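Local atomic coordinates of EmGH1 (Erythrobacter marinus, PDB entry 5Z87), a protein that probably hydrolyses beta-glucosidic bonds as a glycoside hydrolase of family 3, releasing glucose from beta-linked sugars. Residues 335-339 / 363-369. Residues are numbered along the deposited sequence; the frame is centred on the assembly and turned at random.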
loop_
_atom_site.group_PDB
_atom_site.type_symbol
_atom_site.label_atom_id
_atom_site.label_comp_id
_atom_site.label_asym_id
_atom_site.label_seq_id
_atom_site.Cartn_x
_atom_site.Cartn_y
_atom_site.Cartn_z
ATOM N N ILE A 335 16.830 -26.853 -5.213
ATOM C CA ILE A 335 18.206 -26.376 -5.075
ATOM C C ILE A 335 18.234 -24.953 -4.529
ATOM O O ILE A 335 19.031 -24.630 -3.638
ATOM C CB ILE A 335 18.955 -26.473 -6.415
ATOM C CG1 ILE A 335 19.151 -27.934 -6.813
ATOM C CG2 ILE A 335 20.322 -25.778 -6.305
ATOM C CD1 ILE A 335 19.841 -28.112 -8.167
ATOM N N MET A 336 17.375 -24.075 -5.061
ATOM C CA MET A 336 17.323 -22.697 -4.569
ATOM C C MET A 336 16.964 -22.641 -3.087
ATOM O O MET A 336 17.628 -21.950 -2.304
ATOM C CB MET A 336 16.323 -21.885 -5.388
ATOM C CG MET A 336 16.829 -21.506 -6.760
ATOM S SD MET A 336 15.640 -20.457 -7.631
ATOM C CE MET A 336 16.469 -20.289 -9.214
ATOM N N GLY A 337 15.910 -23.363 -2.678
ATOM C CA GLY A 337 15.526 -23.350 -1.272
ATOM C C GLY A 337 16.620 -23.860 -0.343
ATOM O O GLY A 337 16.894 -23.264 0.708
ATOM N N LEU A 338 17.255 -24.973 -0.706
ATOM C CA LEU A 338 18.271 -25.551 0.170
ATOM C C LEU A 338 19.492 -24.641 0.285
ATOM O O LEU A 338 19.983 -24.380 1.393
ATOM C CB LEU A 338 18.665 -26.939 -0.341
ATOM C CG LEU A 338 19.442 -27.783 0.655
ATOM C CD1 LEU A 338 18.516 -28.227 1.764
ATOM C CD2 LEU A 338 20.074 -28.981 -0.066
ATOM N N ARG A 339 19.988 -24.126 -0.849
ATOM C CA ARG A 339 21.152 -23.241 -0.781
ATOM C C ARG A 339 20.806 -21.917 -0.126
ATOM O O ARG A 339 21.661 -21.316 0.541
ATOM C CB ARG A 339 21.733 -22.982 -2.167
ATOM C CG ARG A 339 21.751 -24.179 -3.075
ATOM C CD ARG A 339 23.128 -24.671 -3.371
ATOM N NE ARG A 339 23.993 -23.607 -3.844
ATOM C CZ ARG A 339 24.041 -23.198 -5.103
ATOM N NH1 ARG A 339 24.869 -22.217 -5.449
ATOM N NH2 ARG A 339 23.262 -23.774 -6.010
ATOM N N LEU A 363 24.511 -32.205 -9.684
ATOM C CA LEU A 363 23.884 -30.895 -9.795
ATOM C C LEU A 363 23.786 -30.163 -8.463
ATOM O O LEU A 363 23.276 -29.038 -8.436
ATOM C CB LEU A 363 22.491 -31.043 -10.414
ATOM C CG LEU A 363 22.535 -31.897 -11.678
ATOM C CD1 LEU A 363 21.153 -32.396 -12.075
ATOM C CD2 LEU A 363 23.180 -31.101 -12.800
ATOM N N LEU A 364 24.260 -30.766 -7.369
ATOM C CA LEU A 364 24.115 -30.193 -6.035
ATOM C C LEU A 364 25.206 -30.753 -5.131
ATOM O O LEU A 364 25.451 -31.961 -5.132
ATOM C CB LEU A 364 22.728 -30.510 -5.456
ATOM C CG LEU A 364 22.412 -30.102 -4.009
ATOM C CD1 LEU A 364 22.515 -28.588 -3.798
ATOM C CD2 LEU A 364 21.020 -30.594 -3.616
ATOM N N GLU A 365 25.844 -29.887 -4.351
ATOM C CA GLU A 365 26.908 -30.318 -3.449
ATOM C C GLU A 365 26.324 -30.974 -2.202
ATOM O O GLU A 365 25.404 -30.435 -1.574
ATOM C CB GLU A 365 27.790 -29.134 -3.053
ATOM C CG GLU A 365 28.685 -28.630 -4.178
ATOM C CD GLU A 365 28.889 -27.128 -4.121
ATOM O OE1 GLU A 365 29.800 -26.681 -3.387
ATOM O OE2 GLU A 365 28.135 -26.396 -4.807
ATOM N N GLU A 366 26.886 -32.127 -1.831
ATOM C CA GLU A 366 26.349 -32.891 -0.707
ATOM C C GLU A 366 26.408 -32.092 0.590
ATOM O O GLU A 366 25.572 -32.294 1.479
ATOM C CB GLU A 366 27.100 -34.225 -0.575
ATOM C CG GLU A 366 27.090 -34.856 0.816
ATOM C CD GLU A 366 27.297 -36.370 0.779
ATOM O OE1 GLU A 366 27.561 -36.916 -0.318
ATOM O OE2 GLU A 366 27.178 -37.013 1.851
ATOM N N ARG A 367 27.350 -31.149 0.697
ATOM C CA ARG A 367 27.496 -30.391 1.932
ATOM C C ARG A 367 26.240 -29.589 2.293
ATOM O O ARG A 367 26.053 -29.266 3.470
ATOM C CB ARG A 367 28.717 -29.472 1.836
ATOM C CG ARG A 367 28.516 -28.212 1.002
ATOM C CD ARG A 367 29.721 -27.285 1.126
ATOM N NE ARG A 367 29.371 -25.869 0.995
ATOM C CZ ARG A 367 29.449 -25.187 -0.142
ATOM N NH1 ARG A 367 29.114 -23.903 -0.172
ATOM N NH2 ARG A 367 29.859 -25.791 -1.251
ATOM N N TYR A 368 25.374 -29.270 1.320
ATOM C CA TYR A 368 24.123 -28.577 1.640
ATOM C C TYR A 368 23.131 -29.520 2.317
ATOM O O TYR A 368 22.412 -29.121 3.242
ATOM C CB TYR A 368 23.520 -27.962 0.368
ATOM C CG TYR A 368 24.282 -26.738 -0.095
ATOM C CD1 TYR A 368 24.138 -25.519 0.562
ATOM C CD2 TYR A 368 25.156 -26.801 -1.174
ATOM C CE1 TYR A 368 24.834 -24.398 0.159
ATOM C CE2 TYR A 368 25.862 -25.673 -1.584
ATOM C CZ TYR A 368 25.694 -24.478 -0.908
ATOM O OH TYR A 368 26.389 -23.359 -1.294
ATOM N N VAL A 369 23.081 -30.778 1.872
ATOM C CA VAL A 369 22.269 -31.770 2.563
ATOM C C VAL A 369 22.754 -31.940 3.993
ATOM O O VAL A 369 21.953 -31.984 4.933
ATOM C CB VAL A 369 22.281 -33.097 1.790
ATOM C CG1 VAL A 369 21.551 -34.164 2.574
ATOM C CG2 VAL A 369 21.627 -32.905 0.431
HETATM O O HOH W 1 21.783 -26.331 3.537
#
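Arg339 and Tyr368 bring the two backbones closest, with their CA atoms 6.6 Å apart, while Ile335 and Leu364 are the matching pair one turn earlier along helix 330-340, their CA atoms 7.1 Å apart. Segment 335-339 is helical throughout; 363-369 passes through extended Leu364 and Glu365 before entering helix 366-382. No direct hydrogen bond joins them, so packing of side chains carries the contact. Leu338 points toward the other segment and sets its CD2 methyl 3.6 Å from Tyr368 CB and 4.0 Å from Leu364 CD2; its branched end suits this buried spot, where Leu355 of helix 355-360 touches both leucines. With CG anti to the backbone N (chi1 175°), Leu364 sends one methyl to Leu338 and the other, CD1, to within 4.0 Å of Arg339 CD. Arginine fits the outer border because its methylene chain is apolar while its end is charged: CD lies over one face of the Tyr368 ring, 3.5 Å from the ring centroid and 17° off the normal, a CH-pi contact. The guanidinium is tilted 54° from the ring and meets Tyr368 CZ near its own edge, so it does not stack. Replacing Tyr368 by an alanine would probably take the aromatic face from Arg339 CD and leave the Arg339 chain freer to turn. A water lies 2.9 Å from Tyr368 O, where it can donate, and has a longer, weak approach to Leu338 O. Helix 330-340 packs here against the start of helix 366-382 and the loop leading into it, in the N-terminal, TIM-barrel-type domain of family 3 glycoside hydrolases, away from the ligand pocket.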